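Local coordinates for protein Non-ribosomal peptide synthetase (Streptomyces halstedii, PDB 3WV4) that belongs to the AMP-binding enzymes of the ANL superfamily and forms the N-terminal domain of a non-ribosomal peptide synthetase, at residues A[389-394]-A[420-425]; A[343-348]-A[394-399]; A[363-368]-A[434-439]. All blocks are in the same frame, centred on the assembly; numbering follows the deposited sequence.

Contact 1: residues A[389-394]-A[420-425]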
ATOM      1  N   GLU A 389      13.949  12.882  18.628  1.00 40.85           N
ATOM      2  CA  GLU A 389      13.379  12.673  17.331  1.00 40.39           C
ATOM      3  C   GLU A 389      13.493  11.207  16.902  1.00 37.85           C
ATOM      4  O   GLU A 389      14.582  10.624  16.829  1.00 35.53           O
ATOM      5  CB  GLU A 389      14.013  13.537  16.271  1.00 40.38           C
ATOM      6  CG  GLU A 389      13.193  13.455  15.026  1.00 41.44           C
ATOM      7  CD  GLU A 389      13.735  14.295  13.901  1.00 45.06           C
ATOM      8  OE1 GLU A 389      14.910  14.747  14.039  1.00 43.96           O
ATOM      9  OE2 GLU A 389      12.995  14.427  12.874  1.00 41.61           O
ATOM     10  N   ILE A 390      12.347  10.645  16.564  1.00 36.57           N
ATOM     11  CA  ILE A 390      12.310   9.279  16.011  1.00 35.38           C
ATOM     12  C   ILE A 390      12.961   9.315  14.647  1.00 35.25           C
ATOM     13  O   ILE A 390      12.504  10.036  13.744  1.00 33.15           O
ATOM     14  CB  ILE A 390      10.866   8.756  15.935  1.00 35.23           C
ATOM     15  CG1 ILE A 390      10.328   8.563  17.362  1.00 33.33           C
ATOM     16  CG2 ILE A 390      10.787   7.436  15.175  1.00 36.51           C
ATOM     17  CD1 ILE A 390       8.825   8.589  17.394  1.00 35.61           C
ATOM     18  N   THR A 391      14.020   8.533  14.499  1.00 32.31           N
ATOM     19  CA  THR A 391      14.678   8.461  13.201  1.00 34.46           C
ATOM     20  C   THR A 391      14.751   6.993  12.829  1.00 33.42           C
ATOM     21  O   THR A 391      14.649   6.141  13.699  1.00 31.43           O
ATOM     22  CB  THR A 391      16.068   9.125  13.116  1.00 36.07           C
ATOM     23  OG1 THR A 391      17.067   8.281  13.717  1.00 39.99           O
ATOM     24  CG2 THR A 391      16.043  10.489  13.779  1.00 35.65           C
ATOM     25  N   VAL A 392      14.935   6.737  11.530  1.00 34.45           N
ATOM     26  CA  VAL A 392      14.827   5.421  10.949  1.00 35.25           C
ATOM     27  C   VAL A 392      15.884   5.190   9.884  1.00 35.47           C
ATOM     28  O   VAL A 392      16.138   6.051   9.035  1.00 39.04           O
ATOM     29  CB  VAL A 392      13.470   5.296  10.265  1.00 36.50           C
ATOM     30  CG1 VAL A 392      13.349   3.984   9.533  1.00 33.91           C
ATOM     31  CG2 VAL A 392      12.362   5.464  11.297  1.00 37.35           C
ATOM     32  N   THR A 393      16.434   4.003   9.880  1.00 33.55           N
ATOM     33  CA  THR A 393      17.396   3.610   8.878  1.00 35.68           C
ATOM     34  C   THR A 393      17.070   2.205   8.333  1.00 33.30           C
ATOM     35  O   THR A 393      16.685   1.333   9.073  1.00 32.57           O
ATOM     36  CB  THR A 393      18.785   3.673   9.556  1.00 37.86           C
ATOM     37  OG1 THR A 393      19.099   5.051   9.793  1.00 41.24           O
ATOM     38  CG2 THR A 393      19.828   3.077   8.689  1.00 39.89           C
ATOM     39  N   GLY A 394      17.224   1.975   7.042  1.00 33.10           N
ATOM     40  CA  GLY A 394      17.079   0.637   6.539  1.00 32.46           C
ATOM     41  C   GLY A 394      16.582   0.549   5.127  1.00 32.02           C
ATOM     42  O   GLY A 394      16.385   1.570   4.455  1.00 31.56           O
ATOM     43  N   ALA A 420      18.633  10.226   1.459  1.00 71.57           N
ATOM     44  CA  ALA A 420      19.790   9.728   2.161  1.00 66.53           C
ATOM     45  C   ALA A 420      19.358   8.637   3.108  1.00 70.22           C
ATOM     46  O   ALA A 420      18.174   8.309   3.217  1.00 68.11           O
ATOM     47  CB  ALA A 420      20.450  10.834   2.919  1.00 70.99           C
ATOM     48  N   MET A 421      20.350   8.075   3.784  1.00 67.59           N
ATOM     49  CA  MET A 421      20.197   6.855   4.525  1.00 60.31           C
ATOM     50  C   MET A 421      19.515   7.010   5.894  1.00 51.88           C
ATOM     51  O   MET A 421      19.229   6.002   6.485  1.00 49.51           O
ATOM     52  CB  MET A 421      21.572   6.131   4.660  1.00 65.14           C
ATOM     53  CG  MET A 421      22.568   6.830   5.592  1.00 68.47           C
ATOM     54  SD  MET A 421      24.261   6.175   5.630  1.00 85.16           S
ATOM     55  CE  MET A 421      24.970   6.776   4.088  1.00 76.19           C
ATOM     56  N   ARG A 422      19.262   8.214   6.424  1.00 49.28           N
ATOM     57  CA  ARG A 422      18.543   8.318   7.707  1.00 46.02           C
ATOM     58  C   ARG A 422      17.326   9.178   7.588  1.00 42.30           C
ATOM     59  O   ARG A 422      17.417  10.351   7.223  1.00 38.41           O
ATOM     60  CB  ARG A 422      19.426   8.820   8.838  1.00 49.86           C
ATOM     61  CG  ARG A 422      18.653   9.229  10.097  1.00 54.59           C
ATOM     62  CD  ARG A 422      19.360   8.851  11.391  1.00 58.84           C
ATOM     63  NE  ARG A 422      20.809   8.875  11.261  1.00 67.12           N
ATOM     64  CZ  ARG A 422      21.641   8.078  11.921  1.00 72.63           C
ATOM     65  NH1 ARG A 422      21.167   7.181  12.774  1.00 72.23           N
ATOM     66  NH2 ARG A 422      22.958   8.181  11.717  1.00 76.70           N
ATOM     67  N   LEU A 423      16.163   8.583   7.843  1.00 38.37           N
ATOM     68  CA  LEU A 423      14.915   9.339   7.776  1.00 38.93           C
ATOM     69  C   LEU A 423      14.643   9.971   9.105  1.00 38.92           C
ATOM     70  O   LEU A 423      14.587   9.288  10.120  1.00 38.26           O
ATOM     71  CB  LEU A 423      13.725   8.437   7.423  1.00 36.35           C
ATOM     72  CG  LEU A 423      12.356   9.074   7.539  1.00 36.02           C
ATOM     73  CD1 LEU A 423      12.188  10.112   6.439  1.00 35.74           C
ATOM     74  CD2 LEU A 423      11.251   8.007   7.534  1.00 35.31           C
ATOM     75  N   HIS A 424      14.429  11.279   9.089  1.00 42.33           N
ATOM     76  CA  HIS A 424      14.038  12.034  10.278  1.00 41.41           C
ATOM     77  C   HIS A 424      12.561  12.292  10.183  1.00 41.12           C
ATOM     78  O   HIS A 424      12.108  13.011   9.288  1.00 41.27           O
ATOM     79  CB  HIS A 424      14.820  13.369  10.323  1.00 45.31           C
ATOM     80  CG  HIS A 424      16.280  13.197  10.587  1.00 45.10           C
ATOM     81  ND1 HIS A 424      16.868  13.533  11.791  1.00 46.51           N
ATOM     82  CD2 HIS A 424      17.271  12.715   9.805  1.00 47.42           C
ATOM     83  CE1 HIS A 424      18.158  13.257  11.736  1.00 47.90           C
ATOM     84  NE2 HIS A 424      18.427  12.759  10.544  1.00 48.67           N
ATOM     85  N   THR A 425      11.793  11.725  11.106  1.00 37.90           N
ATOM     86  CA  THR A 425      10.349  11.687  10.950  1.00 37.97           C
ATOM     87  C   THR A 425       9.615  12.951  11.390  1.00 39.63           C
ATOM     88  O   THR A 425       8.442  13.142  11.050  1.00 40.62           O
ATOM     89  CB  THR A 425       9.756  10.569  11.818  1.00 35.67           C
ATOM     90  OG1 THR A 425       9.939  10.907  13.199  1.00 35.79           O
ATOM     91  CG2 THR A 425      10.408   9.192  11.490  1.00 35.81           C
TER
HETATM   92  O   HOH W   1      18.631   3.777   5.210  1.00 45.75           O

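Contact 2: residues A[343-348]-A[394-399]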
ATOM      1  N   THR A 343       4.646   7.437   5.207  1.00 28.32           N
ATOM      2  CA  THR A 343       4.833   7.150   3.804  1.00 28.13           C
ATOM      3  C   THR A 343       6.290   7.140   3.346  1.00 30.23           C
ATOM      4  O   THR A 343       6.702   6.263   2.557  1.00 30.01           O
ATOM      5  CB  THR A 343       4.021   8.153   2.972  1.00 28.72           C
ATOM      6  OG1 THR A 343       2.653   8.095   3.366  1.00 27.09           O
ATOM      7  CG2 THR A 343       4.098   7.771   1.535  1.00 28.05           C
ATOM      8  N   GLU A 344       7.109   7.982   3.983  1.00 31.06           N
ATOM      9  CA  GLU A 344       8.527   8.115   3.664  1.00 31.35           C
ATOM     10  C   GLU A 344       9.346   6.831   3.802  1.00 29.58           C
ATOM     11  O   GLU A 344      10.424   6.669   3.152  1.00 29.04           O
ATOM     12  CB  GLU A 344       9.135   9.239   4.535  1.00 34.77           C
ATOM     13  CG  GLU A 344       8.798  10.662   4.106  1.00 34.42           C
ATOM     14  CD  GLU A 344       7.403  11.164   4.524  1.00 36.09           C
ATOM     15  OE1 GLU A 344       6.511  10.404   4.977  1.00 34.38           O
ATOM     16  OE2 GLU A 344       7.170  12.363   4.323  1.00 39.34           O
ATOM     17  N   CYS A 345       8.834   5.865   4.557  1.00 29.44           N
ATOM     18  CA  CYS A 345       9.462   4.523   4.586  1.00 27.75           C
ATOM     19  C   CYS A 345       8.463   3.351   4.696  1.00 27.11           C
ATOM     20  O   CYS A 345       8.780   2.268   5.162  1.00 28.83           O
ATOM     21  CB  CYS A 345      10.427   4.496   5.761  1.00 27.94           C
ATOM     22  SG  CYS A 345       9.680   4.580   7.363  1.00 29.64           S
ATOM     23  N   LYS A 346       7.237   3.595   4.276  1.00 27.64           N
ATOM     24  CA  LYS A 346       6.075   2.720   4.430  1.00 25.78           C
ATOM     25  C   LYS A 346       5.653   2.507   5.845  1.00 25.32           C
ATOM     26  O   LYS A 346       4.490   2.797   6.178  1.00 25.37           O
ATOM     27  CB  LYS A 346       6.251   1.395   3.715  1.00 26.10           C
ATOM     28  CG  LYS A 346       5.102   0.441   3.884  1.00 26.08           C
ATOM     29  CD  LYS A 346       3.685   0.994   3.773  1.00 27.62           C
ATOM     30  CE  LYS A 346       2.655  -0.126   4.040  1.00 26.53           C
ATOM     31  NZ  LYS A 346       1.203   0.233   3.866  1.00 28.13           N
ATOM     32  N   ARG A 347       6.530   1.933   6.676  1.00 25.30           N
ATOM     33  CA  ARG A 347       6.157   1.598   8.029  1.00 23.62           C
ATOM     34  C   ARG A 347       7.365   1.568   8.938  1.00 23.55           C
ATOM     35  O   ARG A 347       8.499   1.282   8.500  1.00 26.64           O
ATOM     36  CB  ARG A 347       5.335   0.295   8.065  1.00 23.33           C
ATOM     37  CG  ARG A 347       4.683   0.054   9.381  1.00 23.42           C
ATOM     38  CD  ARG A 347       3.523  -0.929   9.358  1.00 23.92           C
ATOM     39  NE  ARG A 347       2.401  -0.380   8.618  1.00 24.81           N
ATOM     40  CZ  ARG A 347       1.640  -1.079   7.781  1.00 28.52           C
ATOM     41  NH1 ARG A 347       1.838  -2.402   7.631  1.00 29.25           N
ATOM     42  NH2 ARG A 347       0.620  -0.499   7.170  1.00 28.35           N
ATOM     43  N   ILE A 348       7.141   1.871  10.187  1.00 23.19           N
ATOM     44  CA  ILE A 348       8.248   2.024  11.123  1.00 25.60           C
ATOM     45  C   ILE A 348       8.301   0.938  12.163  1.00 24.93           C
ATOM     46  O   ILE A 348       9.398   0.396  12.442  1.00 27.27           O
ATOM     47  CB  ILE A 348       8.171   3.385  11.837  1.00 25.51           C
ATOM     48  CG1 ILE A 348       8.472   4.395  10.739  1.00 27.29           C
ATOM     49  CG2 ILE A 348       9.180   3.459  12.977  1.00 26.17           C
ATOM     50  CD1 ILE A 348       8.258   5.866  10.991  1.00 27.90           C
ATOM     51  N   GLY A 394      17.224   1.975   7.042  1.00 33.10           N
ATOM     52  CA  GLY A 394      17.079   0.637   6.539  1.00 32.46           C
ATOM     53  C   GLY A 394      16.582   0.549   5.127  1.00 32.02           C
ATOM     54  O   GLY A 394      16.385   1.570   4.455  1.00 31.56           O
ATOM     55  N   PRO A 395      16.386  -0.676   4.660  1.00 30.71           N
ATOM     56  CA  PRO A 395      16.131  -0.924   3.252  1.00 32.50           C
ATOM     57  C   PRO A 395      14.713  -0.611   2.818  1.00 32.52           C
ATOM     58  O   PRO A 395      14.332  -0.941   1.721  1.00 34.62           O
ATOM     59  CB  PRO A 395      16.422  -2.433   3.082  1.00 32.75           C
ATOM     60  CG  PRO A 395      17.146  -2.844   4.332  1.00 31.92           C
ATOM     61  CD  PRO A 395      16.634  -1.922   5.403  1.00 31.44           C
ATOM     62  N   HIS A 396      13.944   0.007   3.695  1.00 32.63           N
ATOM     63  CA  HIS A 396      12.564   0.459   3.435  1.00 29.79           C
ATOM     64  C   HIS A 396      12.526   1.977   3.271  1.00 30.97           C
ATOM     65  O   HIS A 396      11.512   2.516   2.826  1.00 25.87           O
ATOM     66  CB  HIS A 396      11.634   0.058   4.570  1.00 27.79           C
ATOM     67  CG  HIS A 396      12.028   0.580   5.916  1.00 28.39           C
ATOM     68  ND1 HIS A 396      13.335   0.869   6.290  1.00 29.86           N
ATOM     69  CD2 HIS A 396      11.280   0.792   7.020  1.00 28.75           C
ATOM     70  CE1 HIS A 396      13.356   1.275   7.543  1.00 28.53           C
ATOM     71  NE2 HIS A 396      12.124   1.231   8.013  1.00 29.65           N
ATOM     72  N   VAL A 397      13.600   2.663   3.710  1.00 32.86           N
ATOM     73  CA  VAL A 397      13.648   4.115   3.595  1.00 33.58           C
ATOM     74  C   VAL A 397      13.608   4.433   2.120  1.00 33.96           C
ATOM     75  O   VAL A 397      14.486   3.997   1.399  1.00 33.47           O
ATOM     76  CB  VAL A 397      14.922   4.696   4.167  1.00 35.61           C
ATOM     77  CG1 VAL A 397      14.977   6.199   3.779  1.00 35.47           C
ATOM     78  CG2 VAL A 397      14.953   4.496   5.683  1.00 34.27           C
ATOM     79  N   MET A 398      12.596   5.174   1.685  1.00 31.79           N
ATOM     80  CA  MET A 398      12.328   5.382   0.269  1.00 33.65           C
ATOM     81  C   MET A 398      13.306   6.403  -0.285  1.00 34.60           C
ATOM     82  O   MET A 398      14.143   6.897   0.444  1.00 38.37           O
ATOM     83  CB  MET A 398      10.858   5.847   0.070  1.00 33.20           C
ATOM     84  CG  MET A 398       9.834   4.771   0.454  1.00 32.05           C
ATOM     85  SD  MET A 398       9.888   3.325  -0.650  1.00 32.21           S
ATOM     86  CE  MET A 398       9.012   2.201   0.478  1.00 33.42           C
ATOM     87  N   ALA A 399      13.208   6.694  -1.568  1.00 33.58           N
ATOM     88  CA  ALA A 399      14.206   7.472  -2.261  1.00 37.56           C
ATOM     89  C   ALA A 399      14.110   9.005  -2.104  1.00 39.05           C
ATOM     90  O   ALA A 399      14.841   9.651  -2.780  1.00 49.70           O
ATOM     91  CB  ALA A 399      14.160   7.148  -3.737  1.00 37.92           C
TER
HETATM   92  O   HOH W   2      11.728   0.879  11.074  1.00 25.53           O

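Contact 3: residues A[363-368]-A[434-439]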
ATOM      1  N   VAL A 363       3.881   1.527  20.207  1.00 28.32           N
ATOM      2  CA  VAL A 363       3.527   1.220  18.828  1.00 27.66           C
ATOM      3  C   VAL A 363       4.435   0.108  18.223  1.00 26.29           C
ATOM      4  O   VAL A 363       4.623   0.000  16.997  1.00 25.22           O
ATOM      5  CB  VAL A 363       3.591   2.475  17.925  1.00 27.25           C
ATOM      6  CG1 VAL A 363       2.443   3.410  18.267  1.00 29.41           C
ATOM      7  CG2 VAL A 363       4.940   3.179  18.006  1.00 26.40           C
ATOM      8  N   GLY A 364       5.049  -0.659  19.095  1.00 27.42           N
ATOM      9  CA  GLY A 364       5.752  -1.885  18.678  1.00 28.24           C
ATOM     10  C   GLY A 364       7.225  -1.770  18.444  1.00 27.80           C
ATOM     11  O   GLY A 364       7.907  -0.805  18.898  1.00 26.00           O
ATOM     12  N   LEU A 365       7.741  -2.768  17.727  1.00 27.30           N
ATOM     13  CA  LEU A 365       9.187  -2.918  17.509  1.00 25.37           C
ATOM     14  C   LEU A 365       9.464  -2.511  16.097  1.00 25.32           C
ATOM     15  O   LEU A 365       8.588  -2.599  15.281  1.00 24.72           O
ATOM     16  CB  LEU A 365       9.563  -4.369  17.704  1.00 25.53           C
ATOM     17  CG  LEU A 365       9.445  -4.883  19.123  1.00 23.95           C
ATOM     18  CD1 LEU A 365       9.461  -6.397  19.157  1.00 23.47           C
ATOM     19  CD2 LEU A 365      10.599  -4.322  19.945  1.00 24.82           C
ATOM     20  N   PRO A 366      10.697  -2.066  15.795  1.00 27.53           N
ATOM     21  CA  PRO A 366      11.091  -1.790  14.424  1.00 26.34           C
ATOM     22  C   PRO A 366      10.761  -2.935  13.509  1.00 25.66           C
ATOM     23  O   PRO A 366      10.681  -4.067  13.950  1.00 24.01           O
ATOM     24  CB  PRO A 366      12.600  -1.714  14.484  1.00 28.21           C
ATOM     25  CG  PRO A 366      12.978  -1.613  15.915  1.00 28.50           C
ATOM     26  CD  PRO A 366      11.844  -2.146  16.720  1.00 26.78           C
ATOM     27  N   LEU A 367      10.565  -2.634  12.241  1.00 26.42           N
ATOM     28  CA  LEU A 367      10.339  -3.664  11.251  1.00 27.91           C
ATOM     29  C   LEU A 367      11.598  -4.502  11.202  1.00 29.39           C
ATOM     30  O   LEU A 367      12.723  -3.991  11.388  1.00 28.46           O
ATOM     31  CB  LEU A 367      10.129  -3.066   9.896  1.00 30.29           C
ATOM     32  CG  LEU A 367       8.857  -2.295   9.513  1.00 31.49           C
ATOM     33  CD1 LEU A 367       8.696  -2.347   7.999  1.00 32.40           C
ATOM     34  CD2 LEU A 367       7.603  -2.822  10.165  1.00 32.36           C
ATOM     35  N   PRO A 368      11.435  -5.813  11.017  1.00 28.90           N
ATOM     36  CA  PRO A 368      12.652  -6.625  10.948  1.00 27.10           C
ATOM     37  C   PRO A 368      13.590  -6.095   9.857  1.00 26.61           C
ATOM     38  O   PRO A 368      13.129  -5.837   8.740  1.00 25.01           O
ATOM     39  CB  PRO A 368      12.121  -8.012  10.562  1.00 27.72           C
ATOM     40  CG  PRO A 368      10.727  -8.035  11.032  1.00 27.84           C
ATOM     41  CD  PRO A 368      10.219  -6.624  11.136  1.00 27.08           C
ATOM     42  N   ASP A 434      14.129  -2.788  25.845  1.00 43.90           N
ATOM     43  CA  ASP A 434      13.749  -3.876  24.975  1.00 39.00           C
ATOM     44  C   ASP A 434      13.731  -3.450  23.486  1.00 38.16           C
ATOM     45  O   ASP A 434      13.807  -4.283  22.576  1.00 34.98           O
ATOM     46  CB  ASP A 434      12.445  -4.484  25.520  1.00 37.82           C
ATOM     47  CG  ASP A 434      12.707  -5.437  26.702  1.00 43.42           C
ATOM     48  OD1 ASP A 434      13.684  -6.236  26.624  1.00 45.22           O
ATOM     49  OD2 ASP A 434      11.961  -5.447  27.709  1.00 47.81           O
ATOM     50  N   GLY A 435      13.670  -2.138  23.226  1.00 38.29           N
ATOM     51  CA  GLY A 435      13.649  -1.634  21.832  1.00 34.36           C
ATOM     52  C   GLY A 435      12.240  -1.333  21.339  1.00 33.94           C
ATOM     53  O   GLY A 435      12.042  -1.072  20.157  1.00 30.97           O
ATOM     54  N   PHE A 436      11.268  -1.340  22.248  1.00 31.29           N
ATOM     55  CA  PHE A 436       9.921  -0.954  21.885  1.00 30.50           C
ATOM     56  C   PHE A 436       9.795   0.560  21.727  1.00 32.81           C
ATOM     57  O   PHE A 436      10.426   1.355  22.456  1.00 32.93           O
ATOM     58  CB  PHE A 436       8.963  -1.398  22.954  1.00 30.49           C
ATOM     59  CG  PHE A 436       8.684  -2.878  22.935  1.00 31.15           C
ATOM     60  CD1 PHE A 436       7.626  -3.380  22.209  1.00 28.47           C
ATOM     61  CD2 PHE A 436       9.439  -3.731  23.709  1.00 29.63           C
ATOM     62  CE1 PHE A 436       7.373  -4.742  22.189  1.00 29.58           C
ATOM     63  CE2 PHE A 436       9.200  -5.096  23.681  1.00 33.38           C
ATOM     64  CZ  PHE A 436       8.139  -5.604  22.924  1.00 30.91           C
ATOM     65  N   LEU A 437       8.937   0.964  20.819  1.00 31.36           N
ATOM     66  CA  LEU A 437       8.772   2.393  20.541  1.00 33.70           C
ATOM     67  C   LEU A 437       7.567   2.971  21.236  1.00 32.47           C
ATOM     68  O   LEU A 437       6.526   2.326  21.360  1.00 28.26           O
ATOM     69  CB  LEU A 437       8.698   2.625  19.043  1.00 35.08           C
ATOM     70  CG  LEU A 437       8.470   4.070  18.541  1.00 35.58           C
ATOM     71  CD1 LEU A 437       9.576   5.031  18.944  1.00 34.78           C
ATOM     72  CD2 LEU A 437       8.316   4.013  17.039  1.00 35.10           C
ATOM     73  N   TYR A 438       7.755   4.196  21.734  1.00 32.73           N
ATOM     74  CA  TYR A 438       6.707   4.964  22.410  1.00 34.50           C
ATOM     75  C   TYR A 438       6.716   6.402  21.906  1.00 37.79           C
ATOM     76  O   TYR A 438       7.776   6.957  21.555  1.00 37.51           O
ATOM     77  CB  TYR A 438       6.973   4.998  23.912  1.00 35.02           C
ATOM     78  CG  TYR A 438       6.975   3.645  24.571  1.00 35.36           C
ATOM     79  CD1 TYR A 438       5.826   3.136  25.163  1.00 33.65           C
ATOM     80  CD2 TYR A 438       8.143   2.871  24.611  1.00 33.13           C
ATOM     81  CE1 TYR A 438       5.821   1.913  25.766  1.00 31.40           C
ATOM     82  CE2 TYR A 438       8.136   1.629  25.205  1.00 34.50           C
ATOM     83  CZ  TYR A 438       6.960   1.165  25.755  1.00 32.29           C
ATOM     84  OH  TYR A 438       6.980  -0.016  26.358  1.00 34.72           O
ATOM     85  N   PHE A 439       5.556   7.028  21.922  1.00 43.46           N
ATOM     86  CA  PHE A 439       5.463   8.486  21.698  1.00 50.79           C
ATOM     87  C   PHE A 439       5.747   9.370  22.907  1.00 51.62           C
ATOM     88  O   PHE A 439       5.577   8.942  24.051  1.00 56.36           O
ATOM     89  CB  PHE A 439       4.098   8.822  21.098  1.00 50.36           C
ATOM     90  CG  PHE A 439       3.940   8.297  19.719  1.00 52.98           C
ATOM     91  CD1 PHE A 439       4.978   8.414  18.821  1.00 54.81           C
ATOM     92  CD2 PHE A 439       2.755   7.717  19.314  1.00 53.87           C
ATOM     93  CE1 PHE A 439       4.838   7.945  17.532  1.00 57.71           C
ATOM     94  CE2 PHE A 439       2.605   7.252  18.025  1.00 53.17           C
ATOM     95  CZ  PHE A 439       3.653   7.355  17.136  1.00 54.24           C
TER

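Contact 1: residues A[389-394]-A[420-425]
His424 meets the carboxylate of Glu389 with the ND1 edge of its ring, across the antiparallel strands 389-393 and 422-425. ND1 of His424 donates to OE1 of Glu389 at 3.2 Å in a nearly straight bond. The oxygen lies in the ring plane, but the nitrogen comes from above the carboxylate plane, 54° out of it, and the two planes stand 57° apart. Glu389 is extended, and its OE2 accepts from the backbone N of Gly426.

Thr391, in a non-hydrogen-bonded pair with His424, runs alongside the imidazole and points the same way. Its CG2 sits 4.1 Å from the centroid of the His424 ring, a CH-pi contact over the face, while Glu389 holds the ring at its edge. The other branch, Thr391 OG1, lies 3.3 Å from Arg422 CD and is hydrogen-bonded to Glu373 O; the guanidinium of Arg422 goes on to a salt bridge with the Glu373 side chain.

Two donors of one residue hold Ile390 O. Thr425 N approaches it at 3.2 Å almost in line with the carbonyl bond, and Thr425 OG1, placed between its own backbone N and carbonyl carbon (chi1 67°), reaches it at 2.8 Å. Val392 and Leu423 form the hydrogen-bonded pair, with Val392 N to Leu423 O at 2.9 Å and Leu423 N to Val392 O at 2.8 Å. A water links Gly394 N to Met421 O.

This antiparallel pairing lies inside a mixed sheet: strand 388-393 also pairs with 371-375, on which Ile390 and Val392 pack, and with 427-431, while 412-413 pairs with 422-425.

Contact 2: residues A[343-348]-A[394-399]
The imidazole of His396 carries CB of Cys345 over one face, 4.2 Å from the ring centroid and 20° off the normal, a CH-pi contact displaced toward the rim; Cys345 SG lies obliquely to the same ring. At the edge, near the ring plane, Arg347 O approaches His396 CD2 to 3.2 Å, and Gly394 N lies in plane at the rim as well. A second flat group, the guanidinium of Arg347, has CE of its neighbour Lys346 3.7 Å above one face.

With CG between the backbone N and the carbonyl carbon (chi1 58°), the His396 ring is directed at the loop 343-348. Its NE2 is 3.1 Å from a water that donates to Ile348 O at 2.7 Å, a bridge between the loops. His396 itself is the third residue of a type I beta turn from Gly394 to Val397. In the loop across from it, Thr343 and Glu344 end a Tyr-Gly-X-Thr-Glu sequence, a core motif of the ANL superfamily, so the contact fastens this motif to the loop after strand 388-393.

Met398 N donates to Glu344 O at 3.0 Å, in the carbonyl plane and fairly straight (160°); the same oxygen accepts from Tyr412 OH. The Met398 chain passes this carbonyl, bends at chi2 and brings CE to 4.3 Å from Lys346 CB. Its side chain also packs on Val211 and Tyr250, while the Glu344 carboxylate bonds to Tyr401 OH.

Contact 3: residues A[363-368]-A[434-439]
A short, splayed antiparallel pairing joins strand 362-366 to strand 437-439 near the C-terminal end of the model, within a large mixed sheet, and side chains such as Leu365 and Phe436 meet beside it. The directions of the two short strand segments differ by 138°, well short of exactly antiparallel. Val363 N donates to Leu437 O at 3.0 Å, and Leu437 N to Gly364 O at 2.8 Å, both donors tilted out of the carbonyl planes. Leu437 O also accepts from Ser362 OG.

On one side of this pairing, Leu365 lies over one face of the Phe436 ring. Its CD2 methyl stands over the centre of the face, 3.7 Å from the Phe436 centroid and only 6° off the normal, a CH-pi contact. Leu365 CG is 3.7 Å from Phe436 CE1, and CD1 lies over the CE1-CZ side. The CD2 branch additionally touches Gly435 O at 3.6 Å, an oxygen that Pro366 CD also packs against.

The opposite side is aliphatic and aromatic too. Val363 splits its two methyls: CG2, set between the backbone N and the carbonyl carbon, meets Leu437 CD2 at 3.6 Å, whereas CG1 comes to 3.9 Å from Phe439 CE2, the side chains crossing at about a right angle.

Phe436 is packed further by Met351, Leu355 and Arg359. Val363 and Leu437 both lie on Tyr340 of strand 335-340; strand 362-366 pairs in addition with strand 349-350, and strand 437-439 with strand 427-431.

Overall arrangement
Contact 2 is buried and lies nearer the centre of the chain, whereas contacts 1 and 3 are partly buried and farther out, both within the same mixed sheet. Contact 2 joins two loops; contacts 1 and 3 pair antiparallel strands. Gly394 is common to contacts 1 and 2, and Val392 O packs on a Val397 methyl. Contact 3 touches contact 1 through Ile390 against Leu437 and Phe439, and contact 2 through a probable hydrogen bond between Leu367 N and Ile348 O. Contact 1 adds side-chain hydrogen bonds and a CH-pi contact to its backbone pairing; contact 2 has a single direct hydrogen bond, a water bridge, a histidine CH-pi contact and methionine packing; contact 3 is apolar apart from its backbone bonds.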